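Long-range contacts in Non-fluorescent flavoprotein (Photobacterium phosphoreum, PDB 1FVP), which binds flavin mononucleotide carrying an attached myristate, as a homodimer related to bacterial luciferase, and may have an FMN-linked alkanal monooxygenase activity: residues T39-V44 with I215-Q220; K87-L92 with K119-V124. All blocks are in the same frame, centred on the assembly; numbering follows the deposited sequence.

Interaction 1: residues T39-V44 with I215-Q220. With FMA (6-(3-tetradecanoic acid) flavine mononucleotide), chain D.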
ATOM      1  N   THR A  39       6.988 -17.666   8.823  1.00 31.97           N
ATOM      2  CA  THR A  39       7.179 -17.807   7.366  1.00 30.33           C
ATOM      3  C   THR A  39       8.346 -16.965   6.903  1.00 30.31           C
ATOM      4  O   THR A  39       9.124 -16.459   7.738  1.00 31.38           O
ATOM      5  CB  THR A  39       5.830 -17.439   6.642  1.00 28.76           C
ATOM      6  OG1 THR A  39       5.231 -16.412   7.477  1.00 27.23           O
ATOM      7  CG2 THR A  39       4.862 -18.607   6.502  1.00 29.46           C
ATOM      8  N   SER A  40       8.482 -16.800   5.613  1.00 29.74           N
ATOM      9  CA  SER A  40       9.529 -16.032   4.931  1.00 28.48           C
ATOM     10  C   SER A  40       8.887 -15.373   3.706  1.00 28.06           C
ATOM     11  O   SER A  40       8.463 -14.225   3.682  1.00 28.76           O
ATOM     12  CB  SER A  40      10.675 -16.909   4.466  1.00 27.99           C
ATOM     13  OG  SER A  40      11.587 -17.224   5.488  1.00 28.26           O
ATOM     14  N   ILE A  41       8.800 -16.192   2.691  1.00 27.36           N
ATOM     15  CA  ILE A  41       8.258 -15.918   1.377  1.00 26.46           C
ATOM     16  C   ILE A  41       7.105 -14.951   1.351  1.00 26.20           C
ATOM     17  O   ILE A  41       6.984 -14.337   0.252  1.00 26.72           O
ATOM     18  CB  ILE A  41       8.065 -17.277   0.618  1.00 26.59           C
ATOM     19  CG1 ILE A  41       6.786 -18.000   1.056  1.00 26.53           C
ATOM     20  CG2 ILE A  41       9.334 -18.172   0.831  1.00 26.60           C
ATOM     21  CD1 ILE A  41       6.318 -19.133   0.101  1.00 26.30           C
ATOM     22  N   TYR A  42       6.313 -14.753   2.396  1.00 25.24           N
ATOM     23  CA  TYR A  42       5.236 -13.719   2.254  1.00 24.67           C
ATOM     24  C   TYR A  42       5.960 -12.391   2.491  1.00 25.24           C
ATOM     25  O   TYR A  42       6.221 -11.993   3.650  1.00 25.79           O
ATOM     26  CB  TYR A  42       4.017 -13.969   3.141  1.00 22.91           C
ATOM     27  CG  TYR A  42       3.486 -15.384   3.010  1.00 20.87           C
ATOM     28  CD1 TYR A  42       2.799 -15.807   1.882  1.00 20.25           C
ATOM     29  CD2 TYR A  42       3.721 -16.323   4.006  1.00 20.04           C
ATOM     30  CE1 TYR A  42       2.352 -17.109   1.722  1.00 18.73           C
ATOM     31  CE2 TYR A  42       3.287 -17.627   3.859  1.00 18.95           C
ATOM     32  CZ  TYR A  42       2.605 -18.018   2.732  1.00 18.69           C
ATOM     33  OH  TYR A  42       2.204 -19.322   2.665  1.00 19.82           O
ATOM     34  N   ASP A  43       6.327 -11.719   1.392  1.00 25.37           N
ATOM     35  CA  ASP A  43       7.079 -10.456   1.569  1.00 24.69           C
ATOM     36  C   ASP A  43       6.331  -9.162   1.371  1.00 24.12           C
ATOM     37  O   ASP A  43       7.007  -8.105   1.463  1.00 24.56           O
ATOM     38  CB  ASP A  43       8.461 -10.585   0.957  1.00 25.29           C
ATOM     39  CG  ASP A  43       8.603 -11.305  -0.352  1.00 26.16           C
ATOM     40  OD1 ASP A  43       7.894 -10.964  -1.315  1.00 26.92           O
ATOM     41  OD2 ASP A  43       9.462 -12.213  -0.441  1.00 26.41           O
ATOM     42  N   VAL A  44       5.035  -9.103   1.195  1.00 23.34           N
ATOM     43  CA  VAL A  44       4.247  -7.867   1.051  1.00 21.99           C
ATOM     44  C   VAL A  44       2.784  -8.180   1.418  1.00 21.78           C
ATOM     45  O   VAL A  44       2.303  -9.306   1.173  1.00 22.25           O
ATOM     46  CB  VAL A  44       4.381  -7.206  -0.314  1.00 21.15           C
ATOM     47  CG1 VAL A  44       5.793  -7.086  -0.845  1.00 21.14           C
ATOM     48  CG2 VAL A  44       3.518  -7.866  -1.394  1.00 21.50           C
ATOM     49  N   ILE A 215       2.690 -22.035   6.639  1.00 26.00           N
ATOM     50  CA  ILE A 215       4.091 -22.454   6.811  1.00 26.79           C
ATOM     51  C   ILE A 215       4.401 -23.698   6.004  1.00 27.12           C
ATOM     52  O   ILE A 215       5.610 -23.998   5.901  1.00 27.38           O
ATOM     53  CB  ILE A 215       4.554 -22.437   8.291  1.00 27.18           C
ATOM     54  CG1 ILE A 215       4.826 -23.858   8.848  1.00 27.36           C
ATOM     55  CG2 ILE A 215       3.614 -21.633   9.228  1.00 27.45           C
ATOM     56  CD1 ILE A 215       6.321 -23.998   9.318  1.00 27.94           C
ATOM     57  N   ASP A 216       3.428 -24.383   5.434  1.00 27.80           N
ATOM     58  CA  ASP A 216       3.721 -25.574   4.628  1.00 28.84           C
ATOM     59  C   ASP A 216       4.488 -25.137   3.356  1.00 28.82           C
ATOM     60  O   ASP A 216       5.600 -25.593   3.113  1.00 29.32           O
ATOM     61  CB  ASP A 216       2.521 -26.335   4.090  1.00 30.71           C
ATOM     62  CG  ASP A 216       2.228 -27.588   4.892  1.00 32.28           C
ATOM     63  OD1 ASP A 216       2.630 -27.563   6.069  1.00 32.92           O
ATOM     64  OD2 ASP A 216       1.629 -28.474   4.240  1.00 32.97           O
ATOM     65  N   LEU A 217       3.734 -24.340   2.643  1.00 28.47           N
ATOM     66  CA  LEU A 217       4.015 -23.691   1.374  1.00 28.11           C
ATOM     67  C   LEU A 217       5.263 -22.807   1.401  1.00 28.34           C
ATOM     68  O   LEU A 217       5.930 -22.580   0.383  1.00 28.20           O
ATOM     69  CB  LEU A 217       2.714 -22.941   1.029  1.00 26.55           C
ATOM     70  CG  LEU A 217       2.888 -21.739   0.125  1.00 25.65           C
ATOM     71  CD1 LEU A 217       3.472 -22.188  -1.207  1.00 26.12           C
ATOM     72  CD2 LEU A 217       1.506 -21.155  -0.112  1.00 26.52           C
ATOM     73  N   ASN A 218       5.555 -22.315   2.589  1.00 28.63           N
ATOM     74  CA  ASN A 218       6.722 -21.473   2.870  1.00 28.79           C
ATOM     75  C   ASN A 218       7.925 -22.404   2.653  1.00 29.18           C
ATOM     76  O   ASN A 218       8.831 -22.184   1.870  1.00 29.60           O
ATOM     77  CB  ASN A 218       6.657 -20.983   4.307  1.00 28.66           C
ATOM     78  CG  ASN A 218       8.008 -20.473   4.787  1.00 29.00           C
ATOM     79  OD1 ASN A 218       8.890 -21.264   5.151  1.00 28.86           O
ATOM     80  ND2 ASN A 218       8.138 -19.150   4.783  1.00 28.67           N
ATOM     81  N   ASN A 219       7.829 -23.472   3.410  1.00 29.67           N
ATOM     82  CA  ASN A 219       8.780 -24.589   3.487  1.00 29.83           C
ATOM     83  C   ASN A 219       8.871 -25.326   2.151  1.00 29.92           C
ATOM     84  O   ASN A 219       9.733 -26.185   1.917  1.00 29.09           O
ATOM     85  CB  ASN A 219       8.392 -25.420   4.710  1.00 30.06           C
ATOM     86  CG  ASN A 219       8.635 -24.659   6.004  1.00 30.52           C
ATOM     87  OD1 ASN A 219       9.275 -25.196   6.933  1.00 31.85           O
ATOM     88  ND2 ASN A 219       8.153 -23.425   6.094  1.00 30.16           N
ATOM     89  N   GLN A 220       7.960 -24.934   1.277  1.00 30.29           N
ATOM     90  CA  GLN A 220       7.850 -25.453  -0.073  1.00 31.26           C
ATOM     91  C   GLN A 220       8.644 -24.524  -1.005  1.00 31.85           C
ATOM     92  O   GLN A 220       9.610 -25.000  -1.627  1.00 32.85           O
ATOM     93  CB  GLN A 220       6.443 -25.597  -0.642  1.00 31.40           C
ATOM     94  CG  GLN A 220       6.465 -26.548  -1.827  1.00 31.68           C
ATOM     95  CD  GLN A 220       5.151 -26.625  -2.545  1.00 32.08           C
ATOM     96  OE1 GLN A 220       4.260 -25.798  -2.393  1.00 32.69           O
ATOM     97  NE2 GLN A 220       5.050 -27.667  -3.365  1.00 32.45           N
TER
HETATM   98  N1  FMA D 233       7.421 -22.476 -13.025  1.00 60.48           N
HETATM   99  C2  FMA D 233       8.240 -21.462 -12.747  1.00 60.72           C
HETATM  100  O2  FMA D 233       8.854 -20.790 -13.487  1.00 61.31           O
HETATM  101  N3  FMA D 233       8.443 -21.078 -11.356  1.00 60.32           N
HETATM  102  C4  FMA D 233       7.821 -21.734 -10.357  1.00 60.08           C
HETATM  103  O4  FMA D 233       8.027 -21.383  -9.216  1.00 60.17           O
HETATM  104  C4A FMA D 233       6.951 -22.822 -10.678  1.00 59.98           C
HETATM  105  N5  FMA D 233       6.301 -23.527  -9.787  1.00 59.61           N
HETATM  106  C5A FMA D 233       5.476 -24.558 -10.026  1.00 59.09           C
HETATM  107  C6  FMA D 233       4.823 -25.249  -9.009  1.00 58.14           C
HETATM  108  C7  FMA D 233       3.998 -26.290  -9.356  1.00 58.58           C
HETATM  109  C7M FMA D 233       3.203 -27.139  -8.303  1.00 58.82           C
HETATM  110  C8  FMA D 233       3.806 -26.678 -10.733  1.00 58.87           C
HETATM  111  C8M FMA D 233       2.921 -27.805 -11.158  1.00 58.53           C
HETATM  112  C9  FMA D 233       4.471 -25.973 -11.714  1.00 59.24           C
HETATM  113  C9A FMA D 233       5.296 -24.923 -11.435  1.00 59.43           C
HETATM  114  N10 FMA D 233       5.985 -24.170 -12.376  1.00 59.88           N
HETATM  115  C10 FMA D 233       6.807 -23.152 -12.121  1.00 60.07           C
HETATM  116  C1B FMA D 233       5.829 -24.505 -13.861  1.00 60.34           C
HETATM  117  C2B FMA D 233       6.037 -23.273 -14.843  1.00 61.21           C
HETATM  118  O2B FMA D 233       4.867 -23.352 -15.636  1.00 61.05           O
HETATM  119  C3B FMA D 233       7.320 -23.462 -15.620  1.00 62.19           C
HETATM  120  O3' FMA D 233       8.189 -24.328 -14.963  1.00 62.26           O
HETATM  121  C4B FMA D 233       8.080 -22.176 -15.966  1.00 63.13           C
HETATM  122  O4' FMA D 233       7.226 -21.256 -16.737  1.00 62.91           O
HETATM  123  C5B FMA D 233       9.332 -22.498 -16.828  1.00 64.30           C
HETATM  124  O5' FMA D 233       9.159 -21.698 -18.144  1.00 65.69           O
HETATM  125  P   FMA D 233       9.279 -22.221 -19.630  1.00 66.69           P
HETATM  126  O1P FMA D 233      10.813 -22.548 -19.681  1.00 66.42           O
HETATM  127  O2P FMA D 233       8.452 -23.405 -19.752  1.00 66.35           O
HETATM  128  O3P FMA D 233       8.778 -21.242 -20.467  1.00 66.81           O
HETATM  129  C1' FMA D 233       6.547 -25.596  -5.790  0.92 56.81           C
HETATM  130  O1' FMA D 233       5.722 -26.576  -5.646  0.84 56.91           O
HETATM  131  O2' FMA D 233       7.605 -25.606  -5.152  0.69 56.83           O
HETATM  132  C2' FMA D 233       6.479 -24.984  -7.150  0.94 56.80           C
HETATM  133  C3' FMA D 233       5.032 -24.794  -7.625  0.98 56.83           C
HETATM  134  C4' FMA D 233       4.620 -23.386  -7.317  1.00 55.71           C
HETATM  135  C5' FMA D 233       3.880 -23.076  -6.038  1.00 54.27           C
HETATM  136  C6' FMA D 233       2.703 -22.153  -6.235  1.00 52.90           C
HETATM  137  C7' FMA D 233       2.378 -21.342  -4.988  1.00 51.63           C
HETATM  138  C8' FMA D 233       1.051 -21.554  -4.394  1.00 50.39           C
HETATM  139  C9' FMA D 233      -0.112 -20.667  -4.805  1.00 49.40           C
HETATM  140  C11 FMA D 233      -1.451 -21.216  -4.414  1.00 48.72           C
HETATM  141  C12 FMA D 233      -1.683 -21.922  -3.129  1.00 48.26           C
HETATM  142  C13 FMA D 233      -3.065 -22.335  -2.745  1.00 47.59           C
HETATM  143  C14 FMA D 233      -3.237 -22.990  -1.412  1.00 47.07           C
HETATM  144  C15 FMA D 233      -2.198 -24.019  -1.070  1.00 46.97           C
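Thr-39 OG1 shares its proton between two hydrogen bonds, to Ile-34 O and Ile-35 O near the end of helix 23-38. The other branch, CG2, lies 3.9 Å from Ile-215 CA and also rests on CB of Asn-218. The Asn-218 amide sits against the peptide joining Thr-39 to Ser-40. Its modelled ND2 points at Ser-40 N, another donor, so the placing of this amide is doubtful. Ile-41 reaches across with CD1, which stops 3.5 Å from Leu-217 O and 3.6 Å from Asn-218 CA.

Helix 23-38 is the crossover of a beta-alpha-beta unit that joins the parallel strands 6-11 and 42-48. The last helix, 207-227, packs here beside the turn into strand 42-48.

Tyr-42 sends its hydroxyl to Met-214 O, just before Ile-215. With CG anti to the carbonyl carbon (chi1 -50°), this tyrosine reaches toward the helix. Leu-217 meets the ring at its edge, near the ring plane, with CD2 3.4 Å from Tyr-42 OH. The other methyl, Leu-217 CD1, faces the fatty-acid chain of the bound flavin, 4.0 Å from its C7'. One turn on, Gln-220 stretches out to the ligand carboxylate, with NE2 2.6 Å from O1'.

Interaction 2: residues K87-L92 with K119-V124. With FMA (6-(3-tetradecanoic acid) flavine mononucleotide), chain C.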
ATOM      1  N   LYS A  87       1.021   2.332 -21.607  1.00 25.86           N
ATOM      2  CA  LYS A  87       1.683   3.600 -21.947  1.00 25.99           C
ATOM      3  C   LYS A  87       2.924   3.775 -21.086  1.00 26.06           C
ATOM      4  O   LYS A  87       4.038   3.843 -21.658  1.00 26.13           O
ATOM      5  CB  LYS A  87       0.699   4.738 -21.794  1.00 26.77           C
ATOM      6  CG  LYS A  87       1.136   6.021 -22.481  1.00 28.68           C
ATOM      7  CD  LYS A  87      -0.085   6.897 -22.762  1.00 30.51           C
ATOM      8  CE  LYS A  87       0.341   8.140 -23.547  1.00 31.77           C
ATOM      9  NZ  LYS A  87      -0.534   9.272 -23.131  1.00 33.25           N
ATOM     10  N   TYR A  88       2.779   3.810 -19.761  1.00 25.70           N
ATOM     11  CA  TYR A  88       3.979   3.966 -18.920  1.00 25.67           C
ATOM     12  C   TYR A  88       4.634   2.655 -18.508  1.00 26.06           C
ATOM     13  O   TYR A  88       5.534   2.711 -17.628  1.00 26.35           O
ATOM     14  CB  TYR A  88       3.712   4.836 -17.695  1.00 25.56           C
ATOM     15  CG  TYR A  88       3.041   6.145 -18.002  1.00 25.37           C
ATOM     16  CD1 TYR A  88       3.821   7.267 -18.277  1.00 26.19           C
ATOM     17  CD2 TYR A  88       1.657   6.279 -18.020  1.00 25.24           C
ATOM     18  CE1 TYR A  88       3.244   8.506 -18.570  1.00 26.42           C
ATOM     19  CE2 TYR A  88       1.056   7.505 -18.301  1.00 25.52           C
ATOM     20  CZ  TYR A  88       1.857   8.609 -18.572  1.00 26.16           C
ATOM     21  OH  TYR A  88       1.337   9.837 -18.859  1.00 26.85           O
ATOM     22  N   ALA A  89       4.242   1.531 -19.077  1.00 25.67           N
ATOM     23  CA  ALA A  89       4.814   0.222 -18.771  1.00 25.45           C
ATOM     24  C   ALA A  89       4.542  -0.369 -17.397  1.00 25.21           C
ATOM     25  O   ALA A  89       5.156  -1.418 -17.071  1.00 25.49           O
ATOM     26  CB  ALA A  89       6.335   0.269 -19.020  1.00 25.15           C
ATOM     27  N   LEU A  90       3.669   0.195 -16.592  1.00 24.71           N
ATOM     28  CA  LEU A  90       3.319  -0.297 -15.253  1.00 24.16           C
ATOM     29  C   LEU A  90       2.682  -1.692 -15.257  1.00 23.36           C
ATOM     30  O   LEU A  90       1.852  -2.033 -16.123  1.00 23.85           O
ATOM     31  CB  LEU A  90       2.320   0.726 -14.657  1.00 24.18           C
ATOM     32  CG  LEU A  90       2.628   2.201 -14.835  1.00 24.28           C
ATOM     33  CD1 LEU A  90       1.339   3.010 -14.877  1.00 24.49           C
ATOM     34  CD2 LEU A  90       3.485   2.669 -13.663  1.00 24.04           C
ATOM     35  N   PRO A  91       3.031  -2.490 -14.272  1.00 22.18           N
ATOM     36  CA  PRO A  91       2.471  -3.834 -14.118  1.00 21.67           C
ATOM     37  C   PRO A  91       1.063  -3.643 -13.548  1.00 21.40           C
ATOM     38  O   PRO A  91       0.781  -2.613 -12.907  1.00 21.28           O
ATOM     39  CB  PRO A  91       3.395  -4.572 -13.176  1.00 21.57           C
ATOM     40  CG  PRO A  91       4.503  -3.617 -12.853  1.00 21.97           C
ATOM     41  CD  PRO A  91       3.969  -2.228 -13.181  1.00 22.28           C
ATOM     42  N   LEU A  92       0.248  -4.639 -13.814  1.00 21.10           N
ATOM     43  CA  LEU A  92      -1.139  -4.705 -13.375  1.00 20.92           C
ATOM     44  C   LEU A  92      -1.310  -5.632 -12.154  1.00 21.02           C
ATOM     45  O   LEU A  92      -0.519  -6.564 -11.912  1.00 21.15           O
ATOM     46  CB  LEU A  92      -1.987  -5.257 -14.517  1.00 19.78           C
ATOM     47  CG  LEU A  92      -1.947  -4.777 -15.929  1.00 18.59           C
ATOM     48  CD1 LEU A  92      -2.799  -5.723 -16.781  1.00 18.93           C
ATOM     49  CD2 LEU A  92      -2.576  -3.395 -16.000  1.00 18.55           C
ATOM     50  N   LYS A 119       6.073  -0.001 -26.702  1.00 37.91           N
ATOM     51  CA  LYS A 119       6.691  -0.192 -25.385  1.00 38.12           C
ATOM     52  C   LYS A 119       7.287  -1.587 -25.262  1.00 38.15           C
ATOM     53  O   LYS A 119       6.751  -2.479 -25.960  1.00 38.51           O
ATOM     54  CB  LYS A 119       5.654  -0.042 -24.268  1.00 38.92           C
ATOM     55  CG  LYS A 119       6.263  -0.057 -22.864  1.00 39.46           C
ATOM     56  CD  LYS A 119       7.258   1.083 -22.689  1.00 39.76           C
ATOM     57  CE  LYS A 119       6.585   2.437 -22.692  1.00 40.03           C
ATOM     58  NZ  LYS A 119       7.437   3.448 -22.019  1.00 40.69           N
ATOM     59  N   ASN A 120       8.314  -1.766 -24.438  1.00 38.05           N
ATOM     60  CA  ASN A 120       8.896  -3.121 -24.338  1.00 38.38           C
ATOM     61  C   ASN A 120       8.764  -3.700 -22.933  1.00 38.80           C
ATOM     62  O   ASN A 120       9.694  -3.638 -22.118  1.00 38.69           O
ATOM     63  CB  ASN A 120      10.315  -3.192 -24.888  1.00 38.60           C
ATOM     64  CG  ASN A 120      10.742  -4.652 -25.035  1.00 39.16           C
ATOM     65  OD1 ASN A 120      10.839  -5.356 -24.013  1.00 39.30           O
ATOM     66  ND2 ASN A 120      10.985  -5.124 -26.261  1.00 38.76           N
ATOM     67  N   ILE A 121       7.608  -4.294 -22.719  1.00 39.11           N
ATOM     68  CA  ILE A 121       7.216  -4.925 -21.464  1.00 39.50           C
ATOM     69  C   ILE A 121       7.332  -6.432 -21.513  1.00 39.81           C
ATOM     70  O   ILE A 121       6.325  -7.136 -21.663  1.00 39.89           O
ATOM     71  CB  ILE A 121       5.743  -4.475 -21.124  1.00 40.04           C
ATOM     72  CG1 ILE A 121       4.805  -4.805 -22.303  1.00 39.88           C
ATOM     73  CG2 ILE A 121       5.671  -2.970 -20.746  1.00 40.75           C
ATOM     74  CD1 ILE A 121       3.758  -5.902 -22.024  1.00 39.50           C
ATOM     75  N   ASP A 122       8.549  -6.920 -21.389  1.00 40.39           N
ATOM     76  CA  ASP A 122       8.779  -8.389 -21.411  1.00 40.64           C
ATOM     77  C   ASP A 122       9.146  -8.801 -19.984  1.00 40.32           C
ATOM     78  O   ASP A 122       9.001  -9.963 -19.581  1.00 40.95           O
ATOM     79  CB  ASP A 122       9.778  -8.780 -22.494  1.00 41.86           C
ATOM     80  CG  ASP A 122       9.303  -8.363 -23.879  1.00 42.91           C
ATOM     81  OD1 ASP A 122       9.179  -7.164 -24.167  1.00 43.07           O
ATOM     82  OD2 ASP A 122       9.024  -9.273 -24.692  1.00 43.81           O
ATOM     83  N   LEU A 123       9.605  -7.804 -19.250  1.00 39.54           N
ATOM     84  CA  LEU A 123      10.039  -7.948 -17.865  1.00 38.44           C
ATOM     85  C   LEU A 123       8.989  -7.429 -16.886  1.00 37.23           C
ATOM     86  O   LEU A 123       9.334  -7.391 -15.689  1.00 37.09           O
ATOM     87  CB  LEU A 123      11.373  -7.208 -17.699  1.00 39.19           C
ATOM     88  CG  LEU A 123      12.601  -7.694 -18.437  1.00 39.75           C
ATOM     89  CD1 LEU A 123      12.849  -9.178 -18.192  1.00 39.39           C
ATOM     90  CD2 LEU A 123      12.463  -7.396 -19.928  1.00 39.75           C
ATOM     91  N   VAL A 124       7.833  -7.044 -17.399  1.00 35.63           N
ATOM     92  CA  VAL A 124       6.789  -6.529 -16.468  1.00 34.22           C
ATOM     93  C   VAL A 124       5.916  -7.729 -16.104  1.00 33.41           C
ATOM     94  O   VAL A 124       5.352  -8.352 -17.008  1.00 33.85           O
ATOM     95  CB  VAL A 124       6.129  -5.253 -16.978  1.00 33.65           C
ATOM     96  CG1 VAL A 124       6.982  -4.597 -18.068  1.00 33.55           C
ATOM     97  CG2 VAL A 124       4.689  -5.332 -17.407  1.00 32.70           C
TER
HETATM   98  N1  FMA C 232      -8.884   9.020 -15.831  1.00 39.04           N
HETATM   99  C2  FMA C 232      -9.345  10.259 -16.053  1.00 38.80           C
HETATM  100  O2  FMA C 232     -10.444  10.673 -16.129  1.00 38.84           O
HETATM  101  N3  FMA C 232      -8.391  11.344 -16.254  1.00 38.36           N
HETATM  102  C4  FMA C 232      -7.076  11.088 -16.214  1.00 38.59           C
HETATM  103  O4  FMA C 232      -6.272  11.963 -16.387  1.00 39.07           O
HETATM  104  C4A FMA C 232      -6.615   9.765 -15.975  1.00 39.02           C
HETATM  105  N5  FMA C 232      -5.343   9.484 -15.931  1.00 39.33           N
HETATM  106  C5A FMA C 232      -4.815   8.281 -15.695  1.00 40.05           C
HETATM  107  C6  FMA C 232      -3.447   8.052 -15.692  1.00 40.71           C
HETATM  108  C7  FMA C 232      -2.984   6.795 -15.409  1.00 40.56           C
HETATM  109  C7M FMA C 232      -1.463   6.443 -15.366  1.00 40.56           C
HETATM  110  C8  FMA C 232      -3.895   5.706 -15.154  1.00 40.43           C
HETATM  111  C8M FMA C 232      -3.423   4.319 -14.866  1.00 40.44           C
HETATM  112  C9  FMA C 232      -5.249   5.950 -15.186  1.00 40.32           C
HETATM  113  C9A FMA C 232      -5.758   7.189 -15.468  1.00 40.22           C
HETATM  114  N10 FMA C 232      -7.123   7.510 -15.505  1.00 40.01           N
HETATM  115  C10 FMA C 232      -7.641   8.714 -15.754  1.00 39.35           C
HETATM  116  C1B FMA C 232      -8.075   6.385 -15.391  1.00 40.50           C
HETATM  117  C2B FMA C 232      -9.200   5.990 -14.445  1.00 41.61           C
HETATM  118  O2B FMA C 232      -8.981   4.593 -14.258  1.00 41.34           O
HETATM  119  C3B FMA C 232     -10.517   6.190 -15.189  1.00 42.64           C
HETATM  120  O3' FMA C 232     -10.793   7.535 -15.290  1.00 43.50           O
HETATM  121  C4B FMA C 232     -11.682   5.464 -14.515  1.00 43.19           C
HETATM  122  O4' FMA C 232     -11.318   4.041 -14.446  1.00 43.59           O
HETATM  123  C5B FMA C 232     -12.985   5.684 -15.308  1.00 43.72           C
HETATM  124  O5' FMA C 232     -12.906   4.694 -16.489  1.00 44.68           O
HETATM  125  P   FMA C 232     -13.528   3.240 -16.539  1.00 45.29           P
HETATM  126  O1P FMA C 232     -12.221   2.394 -16.344  1.00 45.02           O
HETATM  127  O2P FMA C 232     -14.396   3.153 -15.382  1.00 45.23           O
HETATM  128  O3P FMA C 232     -14.245   3.098 -17.708  1.00 45.22           O
HETATM  129  C1' FMA C 232      -2.438   9.829 -18.480  1.00 43.35           C
HETATM  130  O1' FMA C 232      -3.106   9.773 -19.592  1.00 43.75           O
HETATM  131  O2' FMA C 232      -1.341  10.390 -18.532  1.00 43.22           O
HETATM  132  C2' FMA C 232      -3.244   9.819 -17.223  1.00 42.57           C
HETATM  133  C3' FMA C 232      -2.555   9.206 -15.981  1.00 41.59           C
HETATM  134  C4' FMA C 232      -2.435  10.210 -14.892  1.00 41.50           C
HETATM  135  C5' FMA C 232      -1.462   9.904 -13.764  1.00 41.22           C
HETATM  136  C6' FMA C 232      -1.777  10.825 -12.613  1.00 41.73           C
HETATM  137  C7' FMA C 232      -0.673  10.801 -11.566  1.00 42.47           C
HETATM  138  C8' FMA C 232      -1.027  11.534 -10.330  1.00 43.04           C
HETATM  139  C9' FMA C 232       0.040  11.634  -9.240  1.00 44.03           C
HETATM  140  C11 FMA C 232       0.391  10.246  -8.737  1.00 44.77           C
HETATM  141  C12 FMA C 232       1.563   9.586  -9.396  1.00 45.54           C
HETATM  142  C13 FMA C 232       1.639   8.096  -9.343  1.00 46.47           C
HETATM  143  C14 FMA C 232       2.228   7.564  -8.054  1.00 47.12           C
HETATM  144  C15 FMA C 232       3.162   6.401  -8.266  1.00 47.59           C
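Ala-89 points its methyl toward residues 119-124, and two side chains meet it. Ile-121 CG2 is the nearer, 3.7 Å from Ala-89 CB. The stem of Lys-119 lies alongside, with CG 3.9 Å from the same methyl. Lys-119 is folded, not extended. Bends at chi2 (60°) and chi3 (68°) carry its end past Ala-89 toward the last turn of helix 80-87. There CE comes to 3.1 Å from Lys-87 O. NZ is also near this carbonyl, but the angle is poor for a bond.

While Ile-121 CG2 meets Ala-89, the end of the side chain leads away from the contact. The side chain also packs on Tyr-110, Asn-111 and Ala-114 of helix 100-116.

Both segments are loops that lead from a helix into a strand. Residues 87-92 run from helix 80-87 into strand 92-94, and residues 119-124 run from helix 100-116 toward strand 126-134. These two strands are parallel neighbours in the sheet, so the contact ties together the entrances to adjacent strands.

Val-124 comes in from the 126-134 side with both methyls. CG1 lies 3.8 Å from Ala-89 O, and CG2 lies 4.2 Å from Pro-91 CA.

Tyr-88 projects the other way, away from residues 119-124 and into a flavin pocket. Its OH donates to O2' of the ligand carboxylate at 2.8 Å. The acceptor lies at the edge of the ring and in its plane. Ring atom CE2 is also 4.0 Å from the flavin methyl C7M. Thr-81 OG1 and Ser-78 OG also hydrogen-bond to this ligand, and Asn-26 of the second subunit packs on Tyr-88.

Overall arrangement
Both contacts lie at the N-terminal ends of strands of one mixed sheet with helices around it, an arrangement related to the barrel of bacterial luciferase. Their centres are 27 Å apart, and their nearest atoms are about 11 Å apart, so they do not touch. Along the chain, interaction 2 is nested inside the loop closed by interaction 1. Interaction 1 joins the start of strand 42-48 to the last helix, 207-227, and so brings early and late parts of the chain together. Interaction 2 joins two loops in the middle of the chain. Each borders a different bound flavin, one at Gln-220 and one at Tyr-88, and both contacts touch the second subunit of the dimer.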